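PDB 3BBJ: putative thioesterase II from Thermobifida fusca, which probably hydrolyses acyl thioesters such as acyl-CoA, as expected of a thioesterase built from two hotdog domains. Local coordinates for residues A[86-92]-A[103-109]; A[24-28]-A[39-43]; A[171-175]-A[203-209]; A[126-132]-A[174-178]. One frame throughout, in Å; residues are numbered along the deposited sequence.

Overall arrangement
From the N terminus, contact 2 first closes the loop between strand 21-26 and helix 38-51, the central helix of the N-terminal hotdog domain. Contact 1 follows, a beta hairpin whose strands pack against the same helix; the centres of contacts 1 and 2 lie about 19 Å apart. Both precede contacts 4 and 3 of the C-terminal hotdog domain, across the chain's centre from contacts 1 and 2. Contact 4 lays loop 126-132 on strand 173-180, and contact 3 ties the start of that strand to loop 203-209. The spans overlap, contact 3 opening where contact 4 closes, and their segments share L174 and C175; none nests inside another. Contacts 1 and 3 also touch the second subunit.

Contact 1. Residues A[86-92]-A[103-109]; sequences TVTTVQT and TGTLATA. With EDO (1,2-ethanediol), chain G.
A beta hairpin of the N-terminal hotdog domain, strands 88-96 and 99-109, sets T88, V90 and T92 opposite T108, L106 and G104 as antiparallel hydrogen-bonded pairs. The segments 88-92 and 103-109 run at 153° to each other. Each pair is closed by two backbone bonds; that from G104 N to T92 O is nearly straight, at 2.9 Å. The T88-T108 pair has a third bond. T108 OG1 lies between its own backbone N and carbonyl carbon (chi1 82°), a position from which it reaches T88 O at 2.8 Å, in the carbonyl plane and on a lone pair. T108 N grips the same T88 O at 2.9 Å, but from 40° above that plane, leaving this oxygen with two donors from one residue. T108 OG1 also bonds S53 OG, linking the hairpin to the chain just after helix 38-51. A valine here would probably leave T88 O with the backbone donor alone and deprive S53 of its hydroxyl partner.

On this face T92 CG2 meets L106 CD1 at 3.7 Å, and the side chains of V90, T92, L106 and T108 pack on helix 38-51, the helix round which a hotdog sheet wraps. T89, Q91 and T105 turn to the other face, where H66, Q91 and H64 of the second subunit lie. A 1,2-ethanediol, probably from the crystallisation liquor, sits beside the start of the hairpin, where its O1 accepts hydrogen bonds from T86 N and V87 N. On the face of T89 and T105, T89 CG2 rests against T105 CG2 at 3.6 Å.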
# COMPACT_ATOMS: atom_id res chain seq x y z
N THR A 86 -7.66 -0.61 20.34
CA THR A 86 -6.40 -0.99 19.73
C THR A 86 -6.03 -0.08 18.57
O THR A 86 -4.88 0.34 18.50
CB THR A 86 -6.41 -2.47 19.26
OG1 THR A 86 -6.56 -3.31 20.40
CG2 THR A 86 -5.10 -2.86 18.55
N VAL A 87 -6.98 0.22 17.68
CA VAL A 87 -6.73 1.07 16.49
C VAL A 87 -7.66 2.29 16.40
O VAL A 87 -8.87 2.15 16.53
CB VAL A 87 -6.85 0.23 15.15
CG1 VAL A 87 -6.66 1.09 13.91
CG2 VAL A 87 -5.85 -0.91 15.14
N THR A 88 -7.08 3.48 16.21
CA THR A 88 -7.84 4.73 15.99
C THR A 88 -7.42 5.31 14.65
O THR A 88 -6.25 5.60 14.42
CB THR A 88 -7.62 5.78 17.10
OG1 THR A 88 -8.21 5.32 18.32
CG2 THR A 88 -8.26 7.12 16.74
N THR A 89 -8.39 5.52 13.77
CA THR A 89 -8.11 5.93 12.41
C THR A 89 -8.50 7.38 12.14
O THR A 89 -9.65 7.78 12.35
CB THR A 89 -8.81 4.96 11.45
OG1 THR A 89 -8.28 3.66 11.73
CG2 THR A 89 -8.54 5.31 9.97
N VAL A 90 -7.51 8.15 11.67
CA VAL A 90 -7.62 9.59 11.42
C VAL A 90 -7.36 9.95 9.94
O VAL A 90 -6.39 9.49 9.32
CB VAL A 90 -6.61 10.40 12.35
CG1 VAL A 90 -6.83 11.94 12.23
CG2 VAL A 90 -6.72 9.95 13.81
N GLN A 91 -8.25 10.76 9.39
CA GLN A 91 -8.09 11.32 8.06
C GLN A 91 -7.53 12.74 8.21
O GLN A 91 -7.99 13.53 9.07
CB GLN A 91 -9.43 11.34 7.35
CG GLN A 91 -9.48 11.90 5.95
CD GLN A 91 -10.86 11.69 5.34
OE1 GLN A 91 -11.63 12.65 5.16
NE2 GLN A 91 -11.22 10.43 5.07
N THR A 92 -6.52 13.04 7.41
CA THR A 92 -5.83 14.32 7.48
C THR A 92 -5.56 14.79 6.05
O THR A 92 -5.07 14.01 5.21
CB THR A 92 -4.53 14.20 8.31
OG1 THR A 92 -3.83 15.46 8.33
CG2 THR A 92 -3.61 13.10 7.76
N THR A 103 -3.98 13.92 0.70
CA THR A 103 -4.77 13.37 1.80
C THR A 103 -4.18 12.04 2.26
O THR A 103 -3.72 11.24 1.46
CB THR A 103 -6.25 13.18 1.45
OG1 THR A 103 -6.94 12.76 2.63
CG2 THR A 103 -6.44 12.15 0.37
N GLY A 104 -4.17 11.85 3.58
CA GLY A 104 -3.71 10.63 4.21
C GLY A 104 -4.77 10.07 5.16
O GLY A 104 -5.58 10.82 5.70
N THR A 105 -4.82 8.74 5.28
CA THR A 105 -5.64 8.10 6.30
C THR A 105 -4.66 7.21 7.04
O THR A 105 -3.84 6.54 6.42
CB THR A 105 -6.83 7.34 5.71
OG1 THR A 105 -7.58 8.25 4.88
CG2 THR A 105 -7.75 6.79 6.83
N LEU A 106 -4.67 7.30 8.36
CA LEU A 106 -3.69 6.63 9.17
C LEU A 106 -4.35 5.80 10.23
O LEU A 106 -5.16 6.30 11.02
CB LEU A 106 -2.72 7.64 9.84
CG LEU A 106 -1.75 8.43 8.94
CD1 LEU A 106 -2.47 9.58 8.22
CD2 LEU A 106 -0.59 8.98 9.73
N ALA A 107 -4.01 4.50 10.24
CA ALA A 107 -4.43 3.61 11.30
C ALA A 107 -3.38 3.80 12.37
O ALA A 107 -2.20 3.48 12.15
CB ALA A 107 -4.46 2.15 10.81
N THR A 108 -3.79 4.36 13.51
CA THR A 108 -2.87 4.56 14.63
C THR A 108 -3.17 3.53 15.71
O THR A 108 -4.33 3.16 15.93
CB THR A 108 -2.95 5.98 15.25
OG1 THR A 108 -4.05 6.05 16.16
CG2 THR A 108 -3.08 7.07 14.16
N ALA A 109 -2.11 3.07 16.35
CA ALA A 109 -2.18 2.11 17.44
C ALA A 109 -0.93 2.35 18.30
O ALA A 109 -0.15 3.25 18.02
CB ALA A 109 -2.22 0.70 16.90
C1 EDO G . -10.37 -2.73 18.23
O1 EDO G . -9.75 -1.43 18.12
C2 EDO G . -10.50 -3.18 19.69
O2 EDO G . -9.76 -4.37 20.02

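Contact 2. Residues A[24-28]-A[39-43]; sequences VELDP and GYLMT
Y40, near the start of the central helix 38-51 of the N-terminal hotdog domain, reaches across to L26 and D27 where strand 21-26 runs out into a loop. Its CG stands anti to the backbone N (chi1 171°), which carries the ring from CB toward the end of strand 21-26. Along one side of the ring, Y40 CE2 receives L26 CD2 at 4.0 Å, while L26 CA sits in the ring plane at the edge. Next comes Y40 CZ, 3.7 Å from D27 N. At the tip, Y40 OH accepts the hydrogen of D27 N at 3.0 Å, with an angle of 157° at the hydrogen. D27 CB lies 3.6 Å from the same Y40 OH, and E25 O approaches near the ring plane. OH is bonded as well to A11 O, and the ring stacks with Y30, which together probably restrain the ring and its hydroxyl. A phenylalanine here would probably leave D27 N and A11 O without their shared hydroxyl partner.

The carboxylate of D27 turns elsewhere, to a salt bridge with R7 and a bond to G29 N, pinning the chain just after the strand. Beside the tyrosine, L26 and L41 cross at about a right angle against strand 88-96, L26 CD1 meeting L41 CD2 at 3.5 Å.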
# COMPACT_ATOMS: atom_id res chain seq x y z
N VAL A 24 0.84 24.86 9.26
CA VAL A 24 2.19 24.39 9.04
C VAL A 24 2.90 25.34 8.06
O VAL A 24 2.26 25.98 7.23
CB VAL A 24 2.15 22.92 8.51
CG1 VAL A 24 1.61 22.87 7.08
CG2 VAL A 24 3.51 22.26 8.58
N GLU A 25 4.22 25.46 8.19
CA GLU A 25 5.07 26.20 7.24
C GLU A 25 5.94 25.24 6.44
O GLU A 25 6.79 24.56 7.00
CB GLU A 25 5.98 27.22 7.98
CG GLU A 25 5.54 28.68 7.85
CD GLU A 25 5.97 29.31 6.52
OE1 GLU A 25 7.07 28.99 6.02
OE2 GLU A 25 5.21 30.14 5.99
N LEU A 26 5.73 25.19 5.14
CA LEU A 26 6.50 24.28 4.30
C LEU A 26 7.87 24.90 4.04
O LEU A 26 7.98 25.99 3.50
CB LEU A 26 5.78 23.94 2.99
CG LEU A 26 4.39 23.32 3.16
CD1 LEU A 26 4.06 22.55 1.93
CD2 LEU A 26 4.28 22.42 4.40
N ASP A 27 8.89 24.17 4.47
CA ASP A 27 10.26 24.63 4.40
C ASP A 27 10.81 24.39 3.00
O ASP A 27 10.90 23.24 2.54
CB ASP A 27 11.06 23.88 5.48
CG ASP A 27 12.53 24.22 5.47
OD1 ASP A 27 12.99 24.94 4.57
OD2 ASP A 27 13.23 23.74 6.36
N PRO A 28 11.20 25.48 2.31
CA PRO A 28 11.66 25.37 0.91
C PRO A 28 12.95 24.55 0.74
O PRO A 28 13.33 24.22 -0.39
CB PRO A 28 11.87 26.82 0.50
CG PRO A 28 12.06 27.56 1.76
CD PRO A 28 11.24 26.87 2.79
N GLY A 39 7.47 12.94 0.97
CA GLY A 39 7.73 12.43 2.32
C GLY A 39 7.69 13.50 3.39
O GLY A 39 7.30 13.24 4.54
N TYR A 40 8.12 14.71 3.04
CA TYR A 40 8.08 15.83 3.97
C TYR A 40 6.64 16.21 4.30
O TYR A 40 6.32 16.48 5.45
CB TYR A 40 8.88 17.02 3.39
CG TYR A 40 8.71 18.31 4.18
CD1 TYR A 40 9.24 18.45 5.46
CD2 TYR A 40 8.01 19.39 3.64
CE1 TYR A 40 9.08 19.62 6.16
CE2 TYR A 40 7.84 20.56 4.34
CZ TYR A 40 8.37 20.68 5.60
OH TYR A 40 8.21 21.88 6.28
N LEU A 41 5.77 16.20 3.30
CA LEU A 41 4.35 16.50 3.48
C LEU A 41 3.66 15.39 4.28
O LEU A 41 2.69 15.64 5.01
CB LEU A 41 3.66 16.68 2.14
CG LEU A 41 4.26 17.63 1.10
CD1 LEU A 41 3.35 17.67 -0.09
CD2 LEU A 41 4.48 19.06 1.63
N MSE A 42 4.16 14.16 4.13
CA MSE A 42 3.66 13.04 4.93
C MSE A 42 3.96 13.20 6.42
O MSE A 42 3.11 12.95 7.27
CB MSE A 42 4.21 11.72 4.39
CG MSE A 42 3.42 11.22 3.14
SE MSE A 42 4.29 9.84 2.09
CE MSE A 42 5.03 8.79 3.54
N THR A 43 5.18 13.64 6.71
CA THR A 43 5.69 13.84 8.05
C THR A 43 4.81 14.82 8.83
O THR A 43 4.47 14.60 10.00
CB THR A 43 7.15 14.37 7.98
OG1 THR A 43 8.02 13.32 7.51
CG2 THR A 43 7.62 14.83 9.33

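Contact 3. Residues A[171-175]-A[203-209]; sequences TPELC and PPIVSLL
P172 and L208 mark the closest approach of the two backbones, with 6.1 Å between their CA atoms. Segment 171-175 is extended and enters strand 173-180, whereas 203-209 winds through a short 3-10 turn at 205-208. No hydrogen bond joins the two segments. The turn is braced internally instead: P204 O accepts both S207 N and S207 OG, the latter at 2.7 Å and almost in line with the carbonyl.

Between the segments the contact is wholly apolar. L174 and L208 reach toward each other tip to tip, L174 CG lying 3.9 Å from L208 CD1. The side chain of I205 instead slides past L174 in the opposite direction, and the CD1 atoms of the two meet at 3.9 Å. L208 CG is anti to its carbonyl carbon (chi1 -65°), which brings CD1 against E173 N and L174 CG. The P172 ring is crossed at about a right angle by L209, whose CD2 presses on P172 CB at 3.5 Å, a tight fit.

In the C-terminal hotdog domain this apolar seam lies beside helix 157-163, where A162 and L163 cover L208 and L174. Strand 233-243 backs I205 and L209, and Y119 of the second subunit packs on P172 and L209.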
# COMPACT_ATOMS: atom_id res chain seq x y z
N THR A 171 18.64 -5.95 -12.85
CA THR A 171 17.44 -5.80 -12.02
C THR A 171 17.57 -4.54 -11.16
O THR A 171 18.62 -4.30 -10.57
CB THR A 171 17.18 -7.03 -11.12
OG1 THR A 171 18.32 -7.25 -10.28
CG2 THR A 171 16.89 -8.28 -11.98
N PRO A 172 16.49 -3.75 -11.09
CA PRO A 172 16.48 -2.48 -10.38
C PRO A 172 16.47 -2.69 -8.87
O PRO A 172 15.50 -3.20 -8.33
CB PRO A 172 15.16 -1.85 -10.82
CG PRO A 172 14.27 -3.00 -11.13
CD PRO A 172 15.17 -4.07 -11.65
N GLU A 173 17.55 -2.29 -8.21
CA GLU A 173 17.67 -2.45 -6.77
C GLU A 173 18.65 -1.44 -6.19
O GLU A 173 19.77 -1.29 -6.68
CB GLU A 173 18.12 -3.88 -6.46
CG GLU A 173 18.34 -4.16 -4.96
CD GLU A 173 18.60 -5.64 -4.65
OE1 GLU A 173 17.79 -6.50 -5.09
OE2 GLU A 173 19.59 -5.94 -3.93
N LEU A 174 18.24 -0.72 -5.15
CA LEU A 174 19.16 0.16 -4.45
C LEU A 174 19.16 -0.22 -2.99
O LEU A 174 18.16 -0.67 -2.47
CB LEU A 174 18.78 1.64 -4.61
CG LEU A 174 18.85 2.20 -6.04
CD1 LEU A 174 18.05 3.51 -6.16
CD2 LEU A 174 20.29 2.40 -6.46
N CYS A 175 20.31 -0.07 -2.34
CA CYS A 175 20.38 -0.27 -0.90
C CYS A 175 21.52 0.51 -0.28
O CYS A 175 22.41 1.05 -0.95
CB CYS A 175 20.49 -1.75 -0.55
SG CYS A 175 22.00 -2.50 -1.11
N PRO A 203 16.55 8.03 -4.26
CA PRO A 203 16.39 8.28 -5.70
C PRO A 203 15.24 7.45 -6.24
O PRO A 203 15.11 6.28 -5.88
CB PRO A 203 17.71 7.80 -6.30
CG PRO A 203 18.67 7.79 -5.21
CD PRO A 203 17.90 7.54 -3.94
N PRO A 204 14.36 8.07 -7.03
CA PRO A 204 13.29 7.29 -7.64
C PRO A 204 13.85 6.07 -8.37
O PRO A 204 14.76 6.22 -9.19
CB PRO A 204 12.62 8.29 -8.57
CG PRO A 204 12.83 9.60 -7.90
CD PRO A 204 14.22 9.50 -7.34
N ILE A 205 13.33 4.89 -8.05
CA ILE A 205 13.83 3.62 -8.60
C ILE A 205 13.70 3.54 -10.15
O ILE A 205 14.47 2.84 -10.83
CB ILE A 205 13.13 2.42 -7.90
CG1 ILE A 205 13.91 1.12 -8.14
CG2 ILE A 205 11.66 2.32 -8.33
CD1 ILE A 205 15.29 1.14 -7.55
N VAL A 206 12.75 4.29 -10.69
CA VAL A 206 12.51 4.28 -12.11
C VAL A 206 13.69 4.82 -12.92
O VAL A 206 13.84 4.49 -14.09
CB VAL A 206 11.22 5.08 -12.47
CG1 VAL A 206 11.36 6.60 -12.15
CG2 VAL A 206 10.86 4.86 -13.92
N SER A 207 14.51 5.65 -12.28
CA SER A 207 15.65 6.24 -12.94
C SER A 207 16.60 5.16 -13.44
O SER A 207 17.32 5.39 -14.40
CB SER A 207 16.36 7.21 -12.00
OG SER A 207 16.88 6.52 -10.88
N LEU A 208 16.60 3.99 -12.79
CA LEU A 208 17.45 2.87 -13.18
C LEU A 208 16.96 2.08 -14.39
O LEU A 208 17.67 1.21 -14.87
CB LEU A 208 17.55 1.87 -12.03
CG LEU A 208 18.25 2.36 -10.77
CD1 LEU A 208 18.22 1.25 -9.75
CD2 LEU A 208 19.68 2.80 -11.09
N LEU A 209 15.77 2.40 -14.90
CA LEU A 209 15.07 1.58 -15.90
C LEU A 209 14.63 2.31 -17.19
O LEU A 209 14.79 1.77 -18.28
CB LEU A 209 13.83 0.97 -15.25
CG LEU A 209 14.07 0.23 -13.93
CD1 LEU A 209 12.79 0.05 -13.14
CD2 LEU A 209 14.77 -1.11 -14.18

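Contact 4. Residues A[126-132]-A[174-178]; sequences IPPQHQC and LCGYV
I126 and Y177 form the apolar centre, sliding past each other in opposite directions with I126 CG2 4.0 Å from Y177 CE1. The other branch of I126 reaches along the strand, and its CD1 meets C175 CB at 3.8 Å. Between C175 and Y177 stands G176, at whose backbone angles a CB would jam against the preceding carbonyl oxygen. Over one face of the tyrosine ring lies Q129, whose CB makes a CH-pi contact 3.9 Å from the centroid and only 11° off the ring normal. With CG anti to the backbone N (chi1 -167°), the rest of the glutamine runs back over the ring toward Y177 CB. C132, at the end of the same loop, meets the ring at its edge instead, its SG 3.6 Å from Y177 CE1, a cysteine sulfur-aromatic contact.

Farther out the contact turns polar. Y177 OH donates to P127 O at 2.7 Å, approaching from 40° above the carbonyl plane. Q129 NE2 finds its partner in D154 OD2, on the adjacent strand 151-155.

One aromatic side chain, touched on a face and at an edge and bonded at its hydroxyl, thus clasps a surface loop to strand 173-180, which lies between strands 151-155 and 233-243 of the C-terminal hotdog domain.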
# COMPACT_ATOMS: atom_id res chain seq x y z
N ILE A 126 23.34 -6.29 3.26
CA ILE A 126 23.74 -4.94 2.86
C ILE A 126 25.11 -4.67 3.47
O ILE A 126 25.31 -4.94 4.66
CB ILE A 126 22.76 -3.85 3.35
CG1 ILE A 126 21.33 -4.15 2.86
CG2 ILE A 126 23.22 -2.49 2.86
CD1 ILE A 126 20.35 -3.01 3.08
N PRO A 127 26.07 -4.16 2.67
CA PRO A 127 27.39 -3.86 3.18
C PRO A 127 27.33 -2.86 4.33
O PRO A 127 26.42 -2.04 4.38
CB PRO A 127 28.09 -3.20 2.00
CG PRO A 127 27.36 -3.65 0.81
CD PRO A 127 25.96 -3.87 1.23
N PRO A 128 28.29 -2.93 5.27
CA PRO A 128 28.33 -1.93 6.35
C PRO A 128 28.36 -0.50 5.83
O PRO A 128 28.85 -0.25 4.72
CB PRO A 128 29.63 -2.26 7.09
CG PRO A 128 29.90 -3.69 6.78
CD PRO A 128 29.37 -3.93 5.40
N GLN A 129 27.84 0.42 6.63
CA GLN A 129 27.78 1.83 6.25
C GLN A 129 29.16 2.39 5.86
O GLN A 129 29.25 3.22 4.96
CB GLN A 129 27.18 2.65 7.40
CG GLN A 129 26.78 4.06 7.01
CD GLN A 129 26.10 4.80 8.14
OE1 GLN A 129 26.21 4.41 9.29
NE2 GLN A 129 25.39 5.87 7.81
N HIS A 130 30.22 1.92 6.53
CA HIS A 130 31.57 2.40 6.25
C HIS A 130 32.08 1.96 4.87
O HIS A 130 32.91 2.65 4.28
CB HIS A 130 32.55 2.01 7.37
CG HIS A 130 32.96 0.57 7.37
ND1 HIS A 130 32.44 -0.36 8.25
CD2 HIS A 130 33.88 -0.10 6.63
CE1 HIS A 130 33.00 -1.53 8.04
NE2 HIS A 130 33.87 -1.41 7.06
N GLN A 131 31.58 0.84 4.35
CA GLN A 131 31.95 0.39 3.00
C GLN A 131 31.09 1.06 1.92
O GLN A 131 31.36 0.89 0.73
CB GLN A 131 31.83 -1.13 2.87
CG GLN A 131 32.88 -1.91 3.65
CD GLN A 131 32.68 -3.42 3.54
OE1 GLN A 131 32.33 -3.94 2.47
NE2 GLN A 131 32.88 -4.12 4.65
N CYS A 132 30.07 1.80 2.33
CA CYS A 132 29.15 2.46 1.41
C CYS A 132 29.68 3.82 0.98
O CYS A 132 30.56 4.40 1.63
CB CYS A 132 27.76 2.63 2.04
SG CYS A 132 26.88 1.09 2.30
N LEU A 174 18.24 -0.72 -5.15
CA LEU A 174 19.16 0.16 -4.45
C LEU A 174 19.16 -0.22 -2.99
O LEU A 174 18.16 -0.67 -2.47
CB LEU A 174 18.78 1.64 -4.61
CG LEU A 174 18.85 2.20 -6.04
CD1 LEU A 174 18.05 3.51 -6.16
CD2 LEU A 174 20.29 2.40 -6.46
N CYS A 175 20.31 -0.07 -2.34
CA CYS A 175 20.38 -0.27 -0.90
C CYS A 175 21.52 0.51 -0.28
O CYS A 175 22.41 1.05 -0.95
CB CYS A 175 20.49 -1.75 -0.55
SG CYS A 175 22.00 -2.50 -1.11
N GLY A 176 21.48 0.59 1.03
CA GLY A 176 22.44 1.37 1.75
C GLY A 176 21.82 1.88 3.02
O GLY A 176 20.98 1.22 3.61
N TYR A 177 22.25 3.07 3.43
CA TYR A 177 21.80 3.68 4.67
C TYR A 177 21.30 5.10 4.42
O TYR A 177 21.80 5.80 3.54
CB TYR A 177 22.96 3.67 5.68
CG TYR A 177 23.47 2.27 5.92
CD1 TYR A 177 24.30 1.66 5.00
CD2 TYR A 177 23.08 1.54 7.05
CE1 TYR A 177 24.75 0.37 5.17
CE2 TYR A 177 23.52 0.23 7.24
CZ TYR A 177 24.37 -0.34 6.30
OH TYR A 177 24.82 -1.63 6.46
N VAL A 178 20.29 5.49 5.18
CA VAL A 178 19.71 6.82 5.07
C VAL A 178 19.41 7.39 6.44
O VAL A 178 19.07 6.65 7.38
CB VAL A 178 18.40 6.81 4.28
CG1 VAL A 178 17.32 5.83 4.93
CG2 VAL A 178 17.88 8.22 4.11